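Local coordinates for protein putative tetrapyrrole (Corrin/porphyrin) methylase (Bacteroides fragilis, PDB 3FFY) that probably methylates the 2'-hydroxyl of a cytidine ribose in 16S rRNA, using S-adenosylmethionine, and is represented here by its C-terminal half, at residues R44-Y49 with I108-I113; V72-E77 with G104-V109. All coordinates share one frame; numbering follows the deposited sequence. Where two conformers were deposited one is given.

Interaction 1 (R44-Y49 with I108-I113)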
ATOM      1  N   ARG A  44       6.251  19.410  -1.828  1.00 30.72           N
ATOM      2  CA  ARG A  44       6.675  18.000  -1.904  0.50 30.31           C
ATOM      3  C   ARG A  44       5.926  17.176  -0.846  1.00 29.65           C
ATOM      4  O   ARG A  44       5.551  17.696   0.180  1.00 28.40           O
ATOM      5  CB  ARG A  44       8.193  17.845  -1.680  0.50 30.65           C
ATOM      6  CG  ARG A  44       9.130  18.573  -2.686  0.50 31.59           C
ATOM      7  CD  ARG A  44      10.514  18.793  -2.027  0.50 33.53           C
ATOM      8  NE  ARG A  44      11.540  19.455  -2.858  0.50 34.11           N
ATOM      9  CZ  ARG A  44      12.755  18.969  -3.045  0.50 33.53           C
ATOM     10  NH1 ARG A  44      13.099  17.831  -2.465  0.50 33.32           N
ATOM     11  NH2 ARG A  44      13.618  19.617  -3.811  0.50 35.21           N
ATOM     12  N   THR A  45       5.743  15.879  -1.127  1.00 29.04           N
ATOM     13  CA  THR A  45       5.293  14.893  -0.139  1.00 28.47           C
ATOM     14  C   THR A  45       6.219  14.970   1.077  1.00 27.16           C
ATOM     15  O   THR A  45       7.405  15.135   0.936  1.00 27.55           O
ATOM     16  CB  THR A  45       5.346  13.485  -0.731  1.00 28.42           C
ATOM     17  OG1 THR A  45       4.492  13.456  -1.880  1.00 27.67           O
ATOM     18  CG2 THR A  45       4.907  12.423   0.282  1.00 26.87           C
HETATM   19  N   MSE A  46       5.647  14.873   2.264  1.00 26.58           N
HETATM   20  CA  MSE A  46       6.378  14.927   3.519  1.00 26.06           C
HETATM   21  C   MSE A  46       6.231  13.586   4.171  1.00 26.48           C
HETATM   22  O   MSE A  46       5.154  12.980   4.108  1.00 26.71           O
HETATM   23  CB  MSE A  46       5.789  16.007   4.398  1.00 24.94           C
HETATM   24  CG  MSE A  46       6.148  17.373   3.834  1.00 25.18           C
HETATM   25 SE   MSE A  46       5.011  18.726   4.429  0.55 24.17          SE
HETATM   26  CE  MSE A  46       3.462  18.247   3.317  1.00 25.48           C
ATOM     27  N   VAL A  47       7.296  13.126   4.809  1.00 27.24           N
ATOM     28  CA  VAL A  47       7.247  11.851   5.509  1.00 28.16           C
ATOM     29  C   VAL A  47       7.641  12.078   6.950  1.00 28.19           C
ATOM     30  O   VAL A  47       8.679  12.719   7.247  1.00 29.10           O
ATOM     31  CB  VAL A  47       8.200  10.796   4.884  1.00 29.17           C
ATOM     32  CG1 VAL A  47       8.104   9.464   5.705  1.00 29.13           C
ATOM     33  CG2 VAL A  47       7.870  10.631   3.371  1.00 27.73           C
ATOM     34  N   PHE A  48       6.781  11.584   7.835  1.00 27.81           N
ATOM     35  CA  PHE A  48       6.966  11.691   9.292  1.00 28.08           C
ATOM     36  C   PHE A  48       6.827  10.301   9.918  1.00 28.58           C
ATOM     37  O   PHE A  48       6.128   9.435   9.383  1.00 27.02           O
ATOM     38  CB  PHE A  48       5.855  12.532   9.929  1.00 28.29           C
ATOM     39  CG  PHE A  48       5.656  13.901   9.309  1.00 28.07           C
ATOM     40  CD1 PHE A  48       6.263  15.022   9.860  1.00 28.27           C
ATOM     41  CD2 PHE A  48       4.813  14.053   8.225  1.00 28.66           C
ATOM     42  CE1 PHE A  48       6.049  16.283   9.291  1.00 30.62           C
ATOM     43  CE2 PHE A  48       4.593  15.296   7.650  1.00 29.75           C
ATOM     44  CZ  PHE A  48       5.214  16.408   8.178  1.00 30.36           C
ATOM     45  N   TYR A  49       7.460  10.135  11.080  1.00 29.83           N
ATOM     46  CA  TYR A  49       7.258   8.986  11.982  1.00 30.32           C
ATOM     47  C   TYR A  49       6.471   9.461  13.176  1.00 31.11           C
ATOM     48  O   TYR A  49       6.648  10.604  13.633  1.00 30.89           O
ATOM     49  CB  TYR A  49       8.596   8.418  12.463  1.00 30.03           C
ATOM     50  CG  TYR A  49       9.399   7.668  11.423  1.00 30.03           C
ATOM     51  CD1 TYR A  49       8.788   6.940  10.436  1.00 32.82           C
ATOM     52  CD2 TYR A  49      10.778   7.659  11.462  1.00 31.82           C
ATOM     53  CE1 TYR A  49       9.537   6.218   9.518  1.00 33.60           C
ATOM     54  CE2 TYR A  49      11.519   6.929  10.555  1.00 30.70           C
ATOM     55  CZ  TYR A  49      10.874   6.221   9.583  1.00 32.33           C
ATOM     56  OH  TYR A  49      11.576   5.488   8.662  1.00 33.78           O
ATOM     57  N   ILE A 108       3.692   8.478   8.500  1.00 28.95           N
ATOM     58  CA  ILE A 108       2.732   9.325   7.883  1.00 27.85           C
ATOM     59  C   ILE A 108       3.347   9.888   6.613  1.00 28.26           C
ATOM     60  O   ILE A 108       4.432  10.503   6.651  1.00 27.83           O
ATOM     61  CB  ILE A 108       2.293  10.513   8.811  1.00 27.85           C
ATOM     62  CG1 ILE A 108       1.893   9.974  10.186  1.00 25.47           C
ATOM     63  CG2 ILE A 108       1.156  11.349   8.111  1.00 22.76           C
ATOM     64  CD1 ILE A 108       1.672  11.066  11.310  1.00 27.53           C
ATOM     65  N   VAL A 109       2.652   9.665   5.496  1.00 27.91           N
ATOM     66  CA  VAL A 109       3.039  10.244   4.196  1.00 27.05           C
ATOM     67  C   VAL A 109       1.962  11.237   3.820  1.00 26.71           C
ATOM     68  O   VAL A 109       0.807  10.860   3.567  1.00 26.93           O
ATOM     69  CB  VAL A 109       3.206   9.178   3.103  1.00 27.07           C
ATOM     70  CG1 VAL A 109       3.731   9.818   1.742  1.00 23.23           C
ATOM     71  CG2 VAL A 109       4.173   8.132   3.606  1.00 25.93           C
ATOM     72  N   LEU A 110       2.337  12.516   3.856  1.00 26.18           N
ATOM     73  CA  LEU A 110       1.444  13.651   3.677  1.00 25.40           C
ATOM     74  C   LEU A 110       1.723  14.316   2.318  1.00 25.04           C
ATOM     75  O   LEU A 110       2.849  14.673   1.994  1.00 24.55           O
ATOM     76  CB  LEU A 110       1.706  14.687   4.788  1.00 25.74           C
ATOM     77  CG  LEU A 110       0.778  15.928   4.859  1.00 28.87           C
ATOM     78  CD1 LEU A 110      -0.749  15.579   5.143  1.00 27.11           C
ATOM     79  CD2 LEU A 110       1.372  16.979   5.861  1.00 28.51           C
ATOM     80  N   ALA A 111       0.669  14.496   1.555  1.00 24.89           N
ATOM     81  CA  ALA A 111       0.713  15.207   0.274  1.00 25.50           C
ATOM     82  C   ALA A 111       1.132  16.645   0.500  1.00 25.67           C
ATOM     83  O   ALA A 111       0.744  17.289   1.502  1.00 24.36           O
ATOM     84  CB  ALA A 111      -0.685  15.122  -0.451  1.00 24.51           C
ATOM     85  N   GLY A 112       1.970  17.142  -0.397  1.00 26.60           N
ATOM     86  CA  GLY A 112       2.292  18.566  -0.365  1.00 27.66           C
ATOM     87  C   GLY A 112       1.191  19.454  -0.945  1.00 28.91           C
ATOM     88  O   GLY A 112       0.148  18.979  -1.386  1.00 29.06           O
ATOM     89  N   ILE A 113       1.463  20.753  -0.995  1.00 29.89           N
ATOM     90  CA  ILE A 113       0.579  21.736  -1.619  1.00 30.87           C
ATOM     91  C   ILE A 113       0.808  21.697  -3.124  1.00 30.90           C
ATOM     92  O   ILE A 113      -0.149  21.459  -3.866  1.00 33.47           O
ATOM     93  CB  ILE A 113       0.889  23.158  -1.007  1.00 31.12           C
ATOM     94  CG1 ILE A 113      -0.271  24.159  -1.133  1.00 33.21           C
ATOM     95  CG2 ILE A 113       2.135  23.723  -1.624  1.00 31.35           C
ATOM     96  CD1 ILE A 113      -0.088  25.490  -0.246  1.00 32.35           C
TER
HETATM   97  O   HOH W   1       2.483  15.425  -2.494  1.00 27.69           O
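Met46, modelled as selenomethionine, and Leu110 run side by side on one face of an antiparallel strand pair, with Met46 CE 3.5 Å from Leu110 CD2. The bend at the end of the Met46 chain (chi3 -75°) turns this methyl back over the partner strand, where it also comes within 3.4 Å of Ala111 O. Phe48 crosses Leu110 at a slant, its CE2 4.1 Å from Leu110 CD2, while Ile108 O lies at the edge of the ring, near its plane. On the reverse face Thr45 CG2 presses against Val109 CG1 at 3.2 Å, tighter than ordinary van der Waals contact. Two pairs of reciprocal backbone bonds, Met46 with Leu110 and Phe48 with Ile108, set the antiparallel register, with Val47 opposite Val109 at the non-hydrogen-bonded position between them. Beyond the last bridge a water donates to Thr45 OG1 (2.9 Å) and accepts from Gly112 N (2.8 Å); Thr45 OG1 is also hydrogen-bonded to Pro16 O. The pair is core to the C-terminal α/β domain of an RsmI-family methyltransferase, a mixed sheet with helix 6-12 on the face of Val47 and Val109, helix 55-66 against Ile108 and Leu110 on the other, and strand 20-24 flanking 45-50.

Interaction 2 (V72-E77 with G104-V109)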
ATOM      1  N   VAL A  72      -3.349  11.995   2.661  1.00 28.00           N
ATOM      2  CA  VAL A  72      -2.426  11.439   3.592  1.00 27.41           C
ATOM      3  C   VAL A  72      -2.530   9.925   3.566  1.00 28.65           C
ATOM      4  O   VAL A  72      -3.569   9.348   3.129  1.00 28.53           O
ATOM      5  CB  VAL A  72      -2.757  11.946   5.004  1.00 28.08           C
ATOM      6  CG1 VAL A  72      -4.213  11.502   5.428  1.00 26.09           C
ATOM      7  CG2 VAL A  72      -1.666  11.565   6.038  1.00 25.96           C
ATOM      8  N   SER A  73      -1.457   9.269   4.009  1.00 30.16           N
ATOM      9  CA  SER A  73      -1.375   7.800   4.079  1.00 31.86           C
ATOM     10  C   SER A  73      -0.688   7.493   5.400  1.00 32.68           C
ATOM     11  O   SER A  73       0.408   8.023   5.653  1.00 32.38           O
ATOM     12  CB  SER A  73      -0.480   7.259   2.952  1.00 33.47           C
ATOM     13  OG  SER A  73      -0.618   5.856   2.808  1.00 37.19           O
ATOM     14  N   VAL A  74      -1.275   6.609   6.198  1.00 31.80           N
ATOM     15  CA  VAL A  74      -0.644   6.188   7.426  1.00 31.23           C
ATOM     16  C   VAL A  74      -0.400   4.683   7.321  1.00 30.95           C
ATOM     17  O   VAL A  74      -1.313   3.899   6.964  1.00 30.32           O
ATOM     18  CB  VAL A  74      -1.469   6.607   8.664  1.00 32.29           C
ATOM     19  CG1 VAL A  74      -0.939   5.875   9.929  1.00 29.80           C
ATOM     20  CG2 VAL A  74      -1.491   8.177   8.783  1.00 30.78           C
ATOM     21  N   SER A  75       0.848   4.308   7.546  1.00 30.86           N
ATOM     22  CA  SER A  75       1.289   2.961   7.307  1.00 32.09           C
ATOM     23  C   SER A  75       2.033   2.357   8.490  1.00 33.18           C
ATOM     24  O   SER A  75       2.823   3.005   9.218  1.00 31.20           O
ATOM     25  CB  SER A  75       2.218   2.871   6.075  1.00 32.22           C
ATOM     26  OG  SER A  75       1.518   3.202   4.902  1.00 34.99           O
ATOM     27  N   ARG A  76       1.829   1.060   8.600  1.00 34.54           N
ATOM     28  CA  ARG A  76       2.520   0.288   9.574  1.00 36.58           C
ATOM     29  C   ARG A  76       3.205  -0.861   8.882  1.00 36.79           C
ATOM     30  O   ARG A  76       2.621  -1.571   8.049  1.00 36.27           O
ATOM     31  CB  ARG A  76       1.502  -0.191  10.592  1.00 38.05           C
ATOM     32  CG  ARG A  76       2.143  -0.862  11.766  1.00 42.55           C
ATOM     33  CD  ARG A  76       1.106  -1.405  12.652  1.00 47.71           C
ATOM     34  NE  ARG A  76       1.585  -2.673  13.164  1.00 54.97           N
ATOM     35  CZ  ARG A  76       0.936  -3.827  13.049  1.00 59.50           C
ATOM     36  NH1 ARG A  76      -0.255  -3.879  12.450  1.00 61.88           N
ATOM     37  NH2 ARG A  76       1.474  -4.934  13.553  1.00 61.61           N
ATOM     38  N   GLU A  77       4.479  -1.013   9.179  1.00 38.00           N
ATOM     39  CA  GLU A  77       5.248  -2.036   8.545  1.00 40.17           C
ATOM     40  C   GLU A  77       5.117  -3.327   9.361  1.00 40.58           C
ATOM     41  O   GLU A  77       5.587  -3.381  10.486  1.00 42.55           O
ATOM     42  CB  GLU A  77       6.697  -1.610   8.447  1.00 41.00           C
ATOM     43  CG  GLU A  77       7.540  -2.760   7.975  1.00 43.75           C
ATOM     44  CD  GLU A  77       9.020  -2.458   7.875  1.00 48.53           C
ATOM     45  OE1 GLU A  77       9.789  -3.431   8.065  1.00 52.50           O
ATOM     46  OE2 GLU A  77       9.415  -1.289   7.611  1.00 53.52           O
ATOM     47  N   GLY A 104       1.053   0.540  16.043  1.00 48.94           N
ATOM     48  CA  GLY A 104       2.469   0.380  16.244  1.00 46.61           C
ATOM     49  C   GLY A 104       3.024   1.676  15.840  1.00 44.56           C
ATOM     50  O   GLY A 104       2.266   2.568  15.483  1.00 44.90           O
ATOM     51  N   GLU A 105       4.326   1.815  15.912  1.00 42.12           N
ATOM     52  CA  GLU A 105       4.936   2.950  15.277  1.00 41.16           C
ATOM     53  C   GLU A 105       4.457   3.001  13.816  1.00 38.06           C
ATOM     54  O   GLU A 105       4.393   1.977  13.112  1.00 37.14           O
ATOM     55  CB  GLU A 105       6.466   2.893  15.338  1.00 42.30           C
ATOM     56  CG  GLU A 105       7.130   4.267  15.024  1.00 46.05           C
ATOM     57  CD  GLU A 105       6.952   5.304  16.140  1.00 51.46           C
ATOM     58  OE1 GLU A 105       6.427   4.974  17.264  1.00 52.97           O
ATOM     59  OE2 GLU A 105       7.344   6.473  15.865  1.00 55.50           O
ATOM     60  N   ILE A 106       4.076   4.201  13.390  1.00 34.55           N
ATOM     61  CA  ILE A 106       3.594   4.388  12.038  1.00 32.33           C
ATOM     62  C   ILE A 106       4.433   5.424  11.312  1.00 30.46           C
ATOM     63  O   ILE A 106       5.226   6.140  11.912  1.00 28.79           O
ATOM     64  CB  ILE A 106       2.089   4.746  12.008  1.00 32.21           C
ATOM     65  CG1 ILE A 106       1.766   5.952  12.916  1.00 31.82           C
ATOM     66  CG2 ILE A 106       1.260   3.514  12.462  1.00 31.07           C
ATOM     67  CD1 ILE A 106       1.321   5.518  14.396  1.00 30.80           C
ATOM     68  N   VAL A 107       4.231   5.446  10.006  1.00 29.54           N
ATOM     69  CA  VAL A 107       4.790   6.403   9.093  1.00 29.55           C
ATOM     70  C   VAL A 107       3.578   7.140   8.536  1.00 29.80           C
ATOM     71  O   VAL A 107       2.541   6.521   8.177  1.00 29.62           O
ATOM     72  CB  VAL A 107       5.558   5.704   7.890  1.00 29.88           C
ATOM     73  CG1 VAL A 107       6.179   6.739   6.930  1.00 27.88           C
ATOM     74  CG2 VAL A 107       6.583   4.672   8.393  1.00 28.27           C
ATOM     75  N   ILE A 108       3.692   8.478   8.500  1.00 28.95           N
ATOM     76  CA  ILE A 108       2.732   9.325   7.883  1.00 27.85           C
ATOM     77  C   ILE A 108       3.347   9.888   6.613  1.00 28.26           C
ATOM     78  O   ILE A 108       4.432  10.503   6.651  1.00 27.83           O
ATOM     79  CB  ILE A 108       2.293  10.513   8.811  1.00 27.85           C
ATOM     80  CG1 ILE A 108       1.893   9.974  10.186  1.00 25.47           C
ATOM     81  CG2 ILE A 108       1.156  11.349   8.111  1.00 22.76           C
ATOM     82  CD1 ILE A 108       1.672  11.066  11.310  1.00 27.53           C
ATOM     83  N   VAL A 109       2.652   9.665   5.496  1.00 27.91           N
ATOM     84  CA  VAL A 109       3.039  10.244   4.196  1.00 27.05           C
ATOM     85  C   VAL A 109       1.962  11.237   3.820  1.00 26.71           C
ATOM     86  O   VAL A 109       0.807  10.860   3.567  1.00 26.93           O
ATOM     87  CB  VAL A 109       3.206   9.178   3.103  1.00 27.07           C
ATOM     88  CG1 VAL A 109       3.731   9.818   1.742  1.00 23.23           C
ATOM     89  CG2 VAL A 109       4.173   8.132   3.606  1.00 25.93           C
TER
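The guanidinium of Arg76 approaches Gly104 obliquely, and the aliphatic part of the side chain makes the closest contacts: CD lies 3.9 Å from Gly104 N, and CG the same distance from Glu105 O. With CG trans to the backbone nitrogen (chi1 -172°), the arginine extends past the start of strand 106-110, and its NH1 forms a salt bridge with Glu84 of the next strand. Among the flat peptide groups, Ser75 and Val107 exchange two backbone hydrogen bonds. Ser73 and Val109 form a less even pair. Val109 N points almost straight at Ser73 O (2.8 Å, 179° at the hydrogen), whereas the return bond from Ser73 N to Val109 O is bent to 140°, its donor tilted out of the carbonyl plane.

Between these bonded pairs, Val74 faces Ile108 at a non-hydrogen-bonded position. The two side chains point the same way, Val74 CG2 standing 4.1 Å from Ile108 CG1, while Val74 CG1 reaches across to Ile106 CB at 3.8 Å. At the far end Val72 CG2 meets Ile108 CG2 at 3.5 Å. These branches make a continuous run of apolar contacts beside the backbone bonds. The opposite face pairs the small Ser73 and Ser75 with Val109 and Val107, and helix 6-12 packs there against Ser75, Val107 and Val109; Ser75 OG is hydrogen-bonded to Thr85 OG1.

This antiparallel pairing of neighbouring strands within the domain's sheet thus has one aliphatic face, one mixing serines with valines, and a polar Arg76/Gly104 end. Its backbone bonds use the amides of Ser73, Ser75, Val107 and Val109, while alternate residues bond to the flanking sides. Gly104 N is buried without a partner in the model. The nearby guanidinium cannot accept its hydrogen, and Glu84 probably balances the arginine's charge.

In the fold
From the N terminus, helix 6-12, strand 20-24 and helix 32-38 lead to strand 45-50, which is followed by helix 55-66 and strand 71-77; the chain then turns into strand 82-87 and returns through helix 90-99 to strand 106-110. Interaction 2 closes the shorter loop, with 26 intervening residues. Interaction 1 closes the longer one, with 58, and the first loop nests within it, the two sharing Ile108 and Val109 on their common final strand. That strand, the last in sequence, lies between 45-50 and 71-77 and is antiparallel to both, joining the 20-24/45-50 side of the sheet to the 71-77/82-87 side. Packing of Val47 and Tyr49 on Val107 connects the contacts directly.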